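PDB 6L4U: fucoxanthin chlorophyll a/c-binding protein Lhcq10, which binds chlorophyll a, chlorophyll c1 and fucoxanthin and probably harvests light as part of an antenna in the diatom Chaetoceros gracilis. Local coordinates for residues L61-G64 against S65-I68; G70-N73 against S74-I77; G193-E196 against A197-A200. All coordinates share one frame; numbering follows the deposited sequence.

In the fold
Following the chain from its N terminus, interaction 1 closes a tight turn in the loop between helix 42-51 and helix 73-102, and interaction 2 then winds the end of the same loop into the first turn of helix 73-102. The two come in series without nesting or crossing, their centres about 9 Å apart, and they touch: the loop at T66 is tied to T76 of the helix. Interaction 3 comes much later, where the loop after helix 137-153 turns into helix 196-223, with its centre about 30 Å from that of interaction 1 and about 28 Å from that of interaction 2. Two of the three contacts thus start long helices of the light-harvesting fold.

Interaction 1 (L61-G64 against S65-I68); sequences LQLG and STTI. With A86 ((3S,3'S,5R,5'R,6S,6'R,8'R)-3,5'-dihydroxy-8-oxo-6',7'-didehydro-5,5',6,6',7,8-hexahydro-5,6-epoxy-beta,beta-caroten-3'- yl acetate), chain B.
L63 and T66 meet across a loosely bonded 3-10 turn in the loop before helix 73-102, their side chains crossing at an oblique angle, with CD1 of L63 4.0 Å from CG2 of T66. That threonine methyl also sits 3.3 Å from L63 O, because T66 holds OG1 opposite its own backbone N (chi1 -162°) and tucks CG2 back into the turn. A threonine suits such a place: its methyl packs on the leucine while its hydroxyl is turned to another partner, D155 O of the neighbouring Lhcq3 chain. L63 itself leans on L80 of helix 73-102 and on a chlorophyll a, where a hydrocarbon side chain suits the nonpolar surroundings.

The backbone bonds run from i to i+3 and are long. S65 N reaches Q62 O over 3.4 Å and T66 N reaches L63 O over 3.5 Å, both weak bonds. The small serine curls its OG to 3.2 Å from Q62 O, but its hydrogen bond is made to G158 O of Lhcq3. D59 also grips the turn, its carboxylate taking the N-H groups of L63 and G64.

Beyond the turn, I68 presses against the end ring of a fucoxanthin: CB lies 3.8 Å from ring carbon C17, and CG2 lies 3.7 Å from the methyl C22. The ring hydroxyl also points at I68 O, at a modelled length too short to be relied on. The chemistry divides accordingly: L63 and I68 meet pigment and helix, while the hydroxyls and packing of S65 and T66 join the loop to Lhcq3.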
ATOM      1  N   LEU Z  61      88.204  41.078 -23.190  1.00 73.97           N
ATOM      2  CA  LEU Z  61      86.877  40.585 -22.859  1.00 73.97           C
ATOM      3  C   LEU Z  61      85.846  41.695 -22.722  1.00 73.97           C
ATOM      4  O   LEU Z  61      84.650  41.385 -22.685  1.00 73.97           O
ATOM      5  CB  LEU Z  61      86.936  39.781 -21.561  1.00 73.97           C
ATOM      6  CG  LEU Z  61      87.910  38.602 -21.551  1.00 73.97           C
ATOM      7  CD1 LEU Z  61      87.790  37.822 -20.256  1.00 73.97           C
ATOM      8  CD2 LEU Z  61      87.674  37.687 -22.740  1.00 73.97           C
ATOM      9  N   GLN Z  62      86.286  42.958 -22.664  1.00 72.11           N
ATOM     10  CA  GLN Z  62      85.440  44.124 -22.395  1.00 72.11           C
ATOM     11  C   GLN Z  62      84.651  43.958 -21.100  1.00 72.11           C
ATOM     12  O   GLN Z  62      83.453  44.237 -21.025  1.00 72.11           O
ATOM     13  CB  GLN Z  62      84.523  44.441 -23.574  1.00 72.11           C
ATOM     14  CG  GLN Z  62      85.221  44.513 -24.907  1.00 72.11           C
ATOM     15  CD  GLN Z  62      84.275  44.949 -25.987  1.00 72.11           C
ATOM     16  OE1 GLN Z  62      83.277  45.603 -25.698  1.00 72.11           O
ATOM     17  NE2 GLN Z  62      84.636  44.706 -27.242  1.00 72.11           N
ATOM     18  N   LEU Z  63      85.352  43.494 -20.063  1.00 70.26           N
ATOM     19  CA  LEU Z  63      84.736  43.309 -18.758  1.00 70.26           C
ATOM     20  C   LEU Z  63      84.439  44.638 -18.076  1.00 70.26           C
ATOM     21  O   LEU Z  63      83.560  44.696 -17.210  1.00 70.26           O
ATOM     22  CB  LEU Z  63      85.641  42.437 -17.882  1.00 70.26           C
ATOM     23  CG  LEU Z  63      85.158  41.954 -16.511  1.00 70.26           C
ATOM     24  CD1 LEU Z  63      83.921  41.079 -16.643  1.00 70.26           C
ATOM     25  CD2 LEU Z  63      86.262  41.210 -15.789  1.00 70.26           C
ATOM     26  N   GLY Z  64      85.113  45.715 -18.476  1.00 64.28           N
ATOM     27  CA  GLY Z  64      84.866  47.020 -17.889  1.00 64.28           C
ATOM     28  C   GLY Z  64      83.523  47.636 -18.237  1.00 64.28           C
ATOM     29  O   GLY Z  64      83.157  48.649 -17.641  1.00 64.28           O
ATOM     30  N   SER Z  65      82.776  47.053 -19.166  1.00 64.52           N
ATOM     31  CA  SER Z  65      81.493  47.602 -19.579  1.00 64.52           C
ATOM     32  C   SER Z  65      80.316  46.725 -19.161  1.00 64.52           C
ATOM     33  O   SER Z  65      79.264  46.754 -19.804  1.00 64.52           O
ATOM     34  CB  SER Z  65      81.486  47.820 -21.089  1.00 64.52           C
ATOM     35  OG  SER Z  65      81.459  46.578 -21.771  1.00 64.52           O
ATOM     36  N   THR Z  66      80.465  45.950 -18.092  1.00 66.95           N
ATOM     37  CA  THR Z  66      79.399  45.074 -17.625  1.00 66.95           C
ATOM     38  C   THR Z  66      78.874  45.526 -16.267  1.00 66.95           C
ATOM     39  O   THR Z  66      79.486  46.356 -15.585  1.00 66.95           O
ATOM     40  CB  THR Z  66      79.876  43.617 -17.538  1.00 66.95           C
ATOM     41  OG1 THR Z  66      78.741  42.749 -17.500  1.00 66.95           O
ATOM     42  CG2 THR Z  66      80.708  43.377 -16.287  1.00 66.95           C
ATOM     43  N   THR Z  67      77.717  44.973 -15.882  1.00 67.72           N
ATOM     44  CA  THR Z  67      77.239  45.134 -14.520  1.00 67.72           C
ATOM     45  C   THR Z  67      77.297  43.736 -13.913  1.00 67.72           C
ATOM     46  O   THR Z  67      77.435  42.739 -14.630  1.00 67.72           O
ATOM     47  CB  THR Z  67      75.782  45.593 -14.425  1.00 67.72           C
ATOM     48  OG1 THR Z  67      74.937  44.691 -15.122  1.00 67.72           O
ATOM     49  CG2 THR Z  67      75.654  46.859 -15.281  1.00 67.72           C
ATOM     50  N   ILE Z  68      77.128  43.645 -12.595  1.00 72.97           N
ATOM     51  CA  ILE Z  68      77.042  42.332 -11.961  1.00 72.97           C
ATOM     52  C   ILE Z  68      75.694  42.134 -11.265  1.00 72.97           C
ATOM     53  O   ILE Z  68      74.899  41.282 -11.679  1.00 72.97           O
ATOM     54  CB  ILE Z  68      78.246  42.080 -11.019  1.00 72.97           C
ATOM     55  CG1 ILE Z  68      78.571  43.275 -10.116  1.00 72.97           C
ATOM     56  CG2 ILE Z  68      79.481  41.741 -11.828  1.00 72.97           C
ATOM     57  CD1 ILE Z  68      79.490  42.953  -8.979  1.00 72.97           C
TER
HETATM   58  C   A86 B 317      89.056  32.640 -10.772  1.00 82.76           C
HETATM   59  O   A86 B 317      78.032  35.382  -6.241  1.00 82.76           O
HETATM   60  C1  A86 B 317      89.559  32.285  -9.343  1.00 82.76           C
HETATM   61  C10 A86 B 317      80.924  35.653  -6.203  1.00 82.76           C
HETATM   62  C11 A86 B 317      80.024  35.687  -7.332  1.00 82.76           C
HETATM   63  C12 A86 B 317      80.573  35.396  -8.699  1.00 82.76           C
HETATM   64  C13 A86 B 317      78.587  35.989  -7.080  1.00 82.76           C
HETATM   65  C14 A86 B 317      77.729  37.157  -7.916  1.00 82.76           C
HETATM   66  C15 A86 B 317      77.329  36.714  -9.365  1.00 82.76           C
HETATM   67  C16 A86 B 317      77.720  37.661 -10.486  1.00 82.76           C
HETATM   68  C17 A86 B 317      76.644  38.675 -10.843  1.00 82.76           C
HETATM   69  C18 A86 B 317      75.388  38.025 -11.188  1.00 82.76           C
HETATM   70  C19 A86 B 317      74.848  37.190  -9.980  1.00 82.76           C
HETATM   71  C2  A86 B 317      88.736  32.479  -8.218  1.00 82.76           C
HETATM   72  C20 A86 B 317      75.962  36.124  -9.500  1.00 82.76           C
HETATM   73  C21 A86 B 317      75.308  35.570  -8.181  1.00 82.76           C
HETATM   74  C22 A86 B 317      78.997  38.473 -10.114  1.00 82.76           C
HETATM   75  C23 A86 B 317      78.079  36.855 -11.720  1.00 82.76           C
HETATM   76  C24 A86 B 317      90.953  31.745  -9.122  1.00 82.76           C
HETATM   77  C25 A86 B 317      91.174  30.386  -8.794  1.00 82.76           C
HETATM   78  C26 A86 B 317      92.705  29.854  -8.543  1.00 82.76           C
HETATM   79  C27 A86 B 317      93.661  29.537  -9.522  1.00 82.76           C
HETATM   80  C28 A86 B 317      93.342  29.665 -10.960  1.00 82.76           C
HETATM   81  C29 A86 B 317      95.109  29.039  -9.023  1.00 82.76           C
HETATM   82  C3  A86 B 317      87.372  33.005  -8.336  1.00 82.76           C
HETATM   83  C30 A86 B 317      95.586  27.687  -9.331  1.00 82.76           C
HETATM   84  C31 A86 B 317      96.079  26.372  -9.628  1.00 82.76           C
HETATM   85  C32 A86 B 317      97.421  26.191 -10.381  1.00 82.76           C
HETATM   86  C33 A86 B 317      97.856  24.758 -10.765  1.00 82.76           C
HETATM   87  C34 A86 B 317      96.769  23.665 -10.868  1.00 82.76           C
HETATM   88  C35 A86 B 317      95.323  24.179 -10.678  1.00 82.76           C
HETATM   89  C36 A86 B 317      95.238  25.096  -9.449  1.00 82.76           C
HETATM   90  C37 A86 B 317      93.768  25.505  -9.230  1.00 82.76           C
HETATM   91  C38 A86 B 317      97.189  21.622 -12.018  1.00 82.76           C
HETATM   92  C39 A86 B 317      98.283  20.991 -12.926  1.00 82.76           C
HETATM   93  C4  A86 B 317      86.770  33.448  -7.151  1.00 82.76           C
HETATM   94  C40 A86 B 317      97.405  27.076 -11.658  1.00 82.76           C
HETATM   95  C41 A86 B 317      98.505  26.752  -9.426  1.00 82.76           C
HETATM   96  C5  A86 B 317      85.229  34.069  -7.089  1.00 82.76           C
HETATM   97  C6  A86 B 317      84.378  33.494  -6.135  1.00 82.76           C
HETATM   98  C7  A86 B 317      84.911  32.317  -5.207  1.00 82.76           C
HETATM   99  C8  A86 B 317      82.860  34.002  -5.968  1.00 82.76           C
HETATM  100  C9  A86 B 317      82.411  35.313  -6.437  1.00 82.76           C
HETATM  101  O1  A86 B 317      77.168  35.269  -9.624  1.00 82.76           O
HETATM  102  O2  A86 B 317      74.438  39.011 -11.518  1.00 82.76           O
HETATM  103  O3  A86 B 317      95.681  24.397  -8.311  1.00 82.76           O
HETATM  104  O4  A86 B 317      96.880  23.029 -12.121  1.00 82.76           O
HETATM  105  O5  A86 B 317      96.610  20.951 -11.246  1.00 82.76           O

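Interaction 2 (G70-N73 against S74-I77); sequences GETN and SATI
The peptide carbonyl of N73 takes I77 N not over its face but tilted 28° from its plane: the N-H donates to N73 O over 3.1 Å, with a C=O...donor angle of 149°. This is the first i to i+4 bond of helix 73-102, so the contact is a helix N-terminus, with T72 in the N-cap position. The same oxygen has T76 OG1 3.3 Å away, but that hydroxyl is hydrogen-bonded to T66 O in the preceding loop, which ties loop and helix together. The other flat group, the E71 carboxylate, stands at the end of a chain bent at chi2; its OE1 makes a long, weak ion pair with R160, and the E71 side chain touches M159 and comes within about 4 Å of a chlorophyll c1.

T72 does not cap in the classical way. A chi1 of -175° sends OG1 off on the far side from N and leaves the methyl CG2 over the opening turn, 3.4 Å from A75 N and 3.8 Å from A75 CB. E71 adds its CB, 3.9 Å from the same alanine methyl. Alanine fits here because its single carbon is what both the CB of E71 and the CG2 of T72 pack on. S74, exposed to solvent, can be polar at little cost, whereas buried I77 touches K41. T76, also buried, is divided in use: its hydroxyl serves the loop, and its other branch, CG2, comes up against the cap residue's carbonyl, 3.2 Å from T72 O.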
ATOM      1  N   GLY Z  70      73.147  44.260 -11.114  1.00 66.83           N
ATOM      2  CA  GLY Z  70      72.169  45.220 -11.582  1.00 66.83           C
ATOM      3  C   GLY Z  70      72.289  46.583 -10.946  1.00 66.83           C
ATOM      4  O   GLY Z  70      71.284  47.284 -10.806  1.00 66.83           O
ATOM      5  N   GLU Z  71      73.494  46.978 -10.544  1.00 76.11           N
ATOM      6  CA  GLU Z  71      73.649  48.280  -9.905  1.00 76.11           C
ATOM      7  C   GLU Z  71      73.620  49.406 -10.940  1.00 76.11           C
ATOM      8  O   GLU Z  71      72.653  50.171 -11.013  1.00 76.11           O
ATOM      9  CB  GLU Z  71      74.975  48.317  -9.155  1.00 76.11           C
ATOM     10  CG  GLU Z  71      75.312  47.406  -7.980  1.00 76.11           C
ATOM     11  CD  GLU Z  71      74.533  47.718  -6.735  1.00 76.11           C
ATOM     12  OE1 GLU Z  71      74.787  48.798  -6.191  1.00 76.11           O
ATOM     13  OE2 GLU Z  71      74.019  46.790  -6.078  1.00 76.11           O
ATOM     14  N   THR Z  72      74.671  49.480 -11.760  1.00 73.01           N
ATOM     15  CA  THR Z  72      74.897  50.310 -12.947  1.00 73.01           C
ATOM     16  C   THR Z  72      76.302  49.947 -13.408  1.00 73.01           C
ATOM     17  O   THR Z  72      77.015  49.215 -12.720  1.00 73.01           O
ATOM     18  CB  THR Z  72      74.787  51.826 -12.718  1.00 73.01           C
ATOM     19  OG1 THR Z  72      74.903  52.514 -13.969  1.00 73.01           O
ATOM     20  CG2 THR Z  72      75.859  52.312 -11.768  1.00 73.01           C
ATOM     21  N   ASN Z  73      76.705  50.471 -14.568  1.00 70.42           N
ATOM     22  CA  ASN Z  73      78.059  50.195 -15.045  1.00 70.42           C
ATOM     23  C   ASN Z  73      79.112  50.907 -14.203  1.00 70.42           C
ATOM     24  O   ASN Z  73      80.209  50.375 -14.002  1.00 70.42           O
ATOM     25  CB  ASN Z  73      78.217  50.630 -16.499  1.00 70.42           C
ATOM     26  CG  ASN Z  73      79.566  50.244 -17.078  1.00 70.42           C
ATOM     27  OD1 ASN Z  73      80.121  49.191 -16.764  1.00 70.42           O
ATOM     28  ND2 ASN Z  73      80.161  51.169 -17.819  1.00 70.42           N
ATOM     29  N   SER Z  74      78.802  52.107 -13.708  1.00 69.63           N
ATOM     30  CA  SER Z  74      79.784  52.897 -12.978  1.00 69.63           C
ATOM     31  C   SER Z  74      80.004  52.410 -11.553  1.00 69.63           C
ATOM     32  O   SER Z  74      81.013  52.769 -10.941  1.00 69.63           O
ATOM     33  CB  SER Z  74      79.362  54.366 -12.952  1.00 69.63           C
ATOM     34  OG  SER Z  74      79.501  54.956 -14.233  1.00 69.63           O
ATOM     35  N   ALA Z  75      79.086  51.619 -11.005  1.00 71.15           N
ATOM     36  CA  ALA Z  75      79.274  51.083  -9.664  1.00 71.15           C
ATOM     37  C   ALA Z  75      80.048  49.778  -9.671  1.00 71.15           C
ATOM     38  O   ALA Z  75      80.812  49.513  -8.736  1.00 71.15           O
ATOM     39  CB  ALA Z  75      77.923  50.875  -8.977  1.00 71.15           C
ATOM     40  N   THR Z  76      79.867  48.957 -10.705  1.00 71.81           N
ATOM     41  CA  THR Z  76      80.638  47.730 -10.820  1.00 71.81           C
ATOM     42  C   THR Z  76      82.035  47.989 -11.349  1.00 71.81           C
ATOM     43  O   THR Z  76      82.912  47.136 -11.184  1.00 71.81           O
ATOM     44  CB  THR Z  76      79.936  46.736 -11.739  1.00 71.81           C
ATOM     45  OG1 THR Z  76      80.049  47.176 -13.097  1.00 71.81           O
ATOM     46  CG2 THR Z  76      78.476  46.673 -11.374  1.00 71.81           C
ATOM     47  N   ILE Z  77      82.260  49.141 -11.983  1.00 70.00           N
ATOM     48  CA  ILE Z  77      83.610  49.501 -12.393  1.00 70.00           C
ATOM     49  C   ILE Z  77      84.440  49.907 -11.173  1.00 70.00           C
ATOM     50  O   ILE Z  77      85.674  49.917 -11.244  1.00 70.00           O
ATOM     51  CB  ILE Z  77      83.603  50.640 -13.436  1.00 70.00           C
ATOM     52  CG1 ILE Z  77      84.815  50.614 -14.358  1.00 70.00           C
ATOM     53  CG2 ILE Z  77      83.580  52.010 -12.838  1.00 70.00           C
ATOM     54  CD1 ILE Z  77      84.473  50.840 -15.773  1.00 70.00           C
TER

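Interaction 3 (G193-E196 against A197-A200); sequences GKTE and AQKA. With KC1 (Chlorophyll c1), chain C.
The start of helix 196-223 is built here, with T195 in the N-cap position and its main-chain oxygen accepting from both Q198 and K199. The two donors reach T195 O from the same face of its carbonyl plane: Q198 N at 3.1 Å, standing 69° out of that plane, and K199 N at 3.2 Å, much closer to it. The next i to i+4 bond is shorter, A200 N reaching E196 O over 2.7 Å.

The threonine hydroxyl makes no capping bond. Instead the methyl CG2 of T195 packs against Q198, 3.7 Å from its CB, the two side chains crossing at about a right angle. Both are exposed, and a residue with one methyl and one hydroxyl suits a surface that is part contact, part water. The glutamate type of E196 is apt too, since an acid in the first turn would probably be favoured by the helix dipole; its OE1 stays 4.3 Å from K199 NZ, beyond a salt bridge.

K199 links the helix start to the pigment. A bend at chi3 (-101°) brings its CE to within 3.2 Å of K194 O. Its CB and CD also meet a chlorophyll c1: CD lies 3.6 Å from the pigment's CBA, and CB lies 3.4 Å from its carboxyl oxygen O1A. Cutting K199 back to an alanine removes CG to NZ and would probably leave the pigment's CBA without the CD that lies against it, and open a gap beside K194. F167 N hydrogen-bonds the same pigment, while K194 leads off to a carotenoid. The arrangement is that of a helix N-terminus whose first-turn lysine doubles as a wall of a chlorophyll c pocket in the light-harvesting fold.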
ATOM      1  N   GLY Z 193     101.398  64.684   4.647  1.00 69.17           N
ATOM      2  CA  GLY Z 193     102.098  65.838   4.106  1.00 69.17           C
ATOM      3  C   GLY Z 193     102.442  65.703   2.640  1.00 69.17           C
ATOM      4  O   GLY Z 193     102.756  66.710   1.986  1.00 69.17           O
ATOM      5  N   LYS Z 194     102.395  64.482   2.114  1.00 73.52           N
ATOM      6  CA  LYS Z 194     102.520  64.210   0.688  1.00 73.52           C
ATOM      7  C   LYS Z 194     101.335  64.824  -0.047  1.00 73.52           C
ATOM      8  O   LYS Z 194     100.198  64.753   0.422  1.00 73.52           O
ATOM      9  CB  LYS Z 194     102.566  62.683   0.503  1.00 73.52           C
ATOM     10  CG  LYS Z 194     103.762  62.096   1.244  1.00 73.52           C
ATOM     11  CD  LYS Z 194     104.841  61.501   0.378  1.00 73.52           C
ATOM     12  CE  LYS Z 194     105.593  60.397   1.057  1.00 73.52           C
ATOM     13  NZ  LYS Z 194     106.689  59.785   0.263  1.00 73.52           N
ATOM     14  N   THR Z 195     101.598  65.452  -1.192  1.00 73.83           N
ATOM     15  CA  THR Z 195     100.520  66.118  -1.909  1.00 73.83           C
ATOM     16  C   THR Z 195      99.668  65.095  -2.668  1.00 73.83           C
ATOM     17  O   THR Z 195      99.999  63.907  -2.730  1.00 73.83           O
ATOM     18  CB  THR Z 195     101.082  67.176  -2.863  1.00 73.83           C
ATOM     19  OG1 THR Z 195     100.006  67.935  -3.429  1.00 73.83           O
ATOM     20  CG2 THR Z 195     101.869  66.535  -3.986  1.00 73.83           C
ATOM     21  N   GLU Z 196      98.534  65.575  -3.220  1.00 75.69           N
ATOM     22  CA  GLU Z 196      97.661  64.735  -4.049  1.00 75.69           C
ATOM     23  C   GLU Z 196      98.369  64.118  -5.236  1.00 75.69           C
ATOM     24  O   GLU Z 196      98.135  62.949  -5.562  1.00 75.69           O
ATOM     25  CB  GLU Z 196      96.504  65.495  -4.683  1.00 75.69           C
ATOM     26  CG  GLU Z 196      95.094  64.889  -4.847  1.00 75.69           C
ATOM     27  CD  GLU Z 196      94.701  63.622  -4.123  1.00 75.69           C
ATOM     28  OE1 GLU Z 196      94.935  63.562  -2.908  1.00 75.69           O
ATOM     29  OE2 GLU Z 196      94.270  62.639  -4.768  1.00 75.69           O
ATOM     30  N   ALA Z 197      99.170  64.910  -5.948  1.00 70.39           N
ATOM     31  CA  ALA Z 197      99.879  64.395  -7.110  1.00 70.39           C
ATOM     32  C   ALA Z 197     100.979  63.423  -6.716  1.00 70.39           C
ATOM     33  O   ALA Z 197     101.456  62.665  -7.567  1.00 70.39           O
ATOM     34  CB  ALA Z 197     100.457  65.551  -7.927  1.00 70.39           C
ATOM     35  N   GLN Z 198     101.369  63.411  -5.440  1.00 73.79           N
ATOM     36  CA  GLN Z 198     102.414  62.506  -5.005  1.00 73.79           C
ATOM     37  C   GLN Z 198     101.795  61.151  -4.666  1.00 73.79           C
ATOM     38  O   GLN Z 198     102.455  60.116  -4.791  1.00 73.79           O
ATOM     39  CB  GLN Z 198     103.113  63.093  -3.776  1.00 73.79           C
ATOM     40  CG  GLN Z 198     104.410  63.785  -4.163  1.00 73.79           C
ATOM     41  CD  GLN Z 198     105.576  62.913  -4.481  1.00 73.79           C
ATOM     42  OE1 GLN Z 198     105.929  61.998  -3.745  1.00 73.79           O
ATOM     43  NE2 GLN Z 198     106.123  63.125  -5.674  1.00 73.79           N
ATOM     44  N   LYS Z 199     100.522  61.141  -4.254  1.00 75.21           N
ATOM     45  CA  LYS Z 199      99.791  59.920  -3.912  1.00 75.21           C
ATOM     46  C   LYS Z 199      98.901  59.418  -5.036  1.00 75.21           C
ATOM     47  O   LYS Z 199      98.525  58.242  -5.015  1.00 75.21           O
ATOM     48  CB  LYS Z 199      98.914  60.173  -2.689  1.00 75.21           C
ATOM     49  CG  LYS Z 199      99.658  60.688  -1.520  1.00 75.21           C
ATOM     50  CD  LYS Z 199      98.857  60.667  -0.292  1.00 75.21           C
ATOM     51  CE  LYS Z 199      98.481  62.141  -0.243  1.00 75.21           C
ATOM     52  NZ  LYS Z 199      97.320  62.553   0.556  1.00 75.21           N
ATOM     53  N   ALA Z 200      98.530  60.276  -5.995  1.00 71.53           N
ATOM     54  CA  ALA Z 200      97.849  59.782  -7.188  1.00 71.53           C
ATOM     55  C   ALA Z 200      98.773  58.905  -8.017  1.00 71.53           C
ATOM     56  O   ALA Z 200      98.324  57.929  -8.625  1.00 71.53           O
ATOM     57  CB  ALA Z 200      97.327  60.942  -8.036  1.00 71.53           C
TER
HETATM   58  NB  KC1 C 306     100.903  50.704  -1.990  1.00 84.60           N
HETATM   59  ND  KC1 C 306      97.843  50.264   0.635  1.00 84.60           N
HETATM   60  C1A KC1 C 306      97.998  53.283  -0.387  1.00 84.60           C
HETATM   61  C1B KC1 C 306     101.337  51.819  -2.562  1.00 84.60           C
HETATM   62  C1C KC1 C 306     100.618  47.861  -0.916  1.00 84.60           C
HETATM   63  C1D KC1 C 306      97.228  49.200   1.366  1.00 84.60           C
HETATM   64  C2A KC1 C 306      98.018  54.754  -0.744  1.00 84.60           C
HETATM   65  C2B KC1 C 306     102.519  51.671  -3.429  1.00 84.60           C
HETATM   66  C2C KC1 C 306     100.847  46.521  -0.327  1.00 84.60           C
HETATM   67  C2D KC1 C 306      95.984  49.549   2.085  1.00 84.60           C
HETATM   68  C3A KC1 C 306      99.219  54.834  -1.665  1.00 84.60           C
HETATM   69  C3B KC1 C 306     102.806  50.229  -3.327  1.00 84.60           C
HETATM   70  C3C KC1 C 306      99.757  46.355   0.641  1.00 84.60           C
HETATM   71  C3D KC1 C 306      95.871  50.988   1.715  1.00 84.60           C
HETATM   72  C4A KC1 C 306      99.632  53.400  -1.648  1.00 84.60           C
HETATM   73  C4B KC1 C 306     101.729  49.729  -2.402  1.00 84.60           C
HETATM   74  C4C KC1 C 306      99.038  47.660   0.512  1.00 84.60           C
HETATM   75  C4D KC1 C 306      96.944  51.288   0.888  1.00 84.60           C
HETATM   76  CAA KC1 C 306      98.344  55.665   0.441  1.00 84.60           C
HETATM   77  CAB KC1 C 306     103.938  49.572  -4.036  1.00 84.60           C
HETATM   78  CAC KC1 C 306      99.558  45.149   1.546  1.00 84.60           C
HETATM   79  CAD KC1 C 306      95.064  52.224   1.872  1.00 84.60           C
HETATM   80  CBA KC1 C 306      98.218  57.132   0.050  1.00 84.60           C
HETATM   81  CBB KC1 C 306     104.325  48.323  -3.930  1.00 84.60           C
HETATM   82  CBC KC1 C 306      98.287  44.366   1.322  1.00 84.60           C
HETATM   83  CBD KC1 C 306      95.714  53.309   1.120  1.00 84.60           C
HETATM   84  CED KC1 C 306      93.745  54.300  -2.018  1.00 84.60           C
HETATM   85  CGA KC1 C 306      96.872  57.431  -0.571  1.00 84.60           C
HETATM   86  CGD KC1 C 306      94.754  53.973   0.186  1.00 84.60           C
HETATM   87  CHA KC1 C 306      96.932  52.707   0.502  1.00 84.60           C
HETATM   88  CHB KC1 C 306     100.698  53.121  -2.382  1.00 84.60           C
HETATM   89  CHC KC1 C 306     101.554  48.336  -1.957  1.00 84.60           C
HETATM   90  CHD KC1 C 306      97.851  47.878   1.366  1.00 84.60           C
HETATM   91  CMA KC1 C 306      98.831  55.259  -3.069  1.00 84.60           C
HETATM   92  CMB KC1 C 306     103.243  52.724  -4.208  1.00 84.60           C
HETATM   93  CMC KC1 C 306     101.920  45.521  -0.628  1.00 84.60           C
HETATM   94  CMD KC1 C 306      95.012  48.802   2.954  1.00 84.60           C
HETATM   95  NA  KC1 C 306      98.912  52.551  -0.912  1.00 84.60           N
HETATM   96  NC  KC1 C 306      99.561  48.523  -0.408  1.00 84.60           N
HETATM   97  O1A KC1 C 306      96.765  57.654  -1.766  1.00 84.60           O
HETATM   98  O1D KC1 C 306      94.087  54.914   0.580  1.00 84.60           O
HETATM   99  O2A KC1 C 306      95.680  57.478   0.261  1.00 84.60           O
HETATM  100  O2D KC1 C 306      94.607  53.540  -1.187  1.00 84.60           O
HETATM  101  OBD KC1 C 306      93.983  52.346   2.550  1.00 84.60           O
HETATM  102 MG   KC1 C 306      99.463  50.581  -0.550  1.00 84.60          MG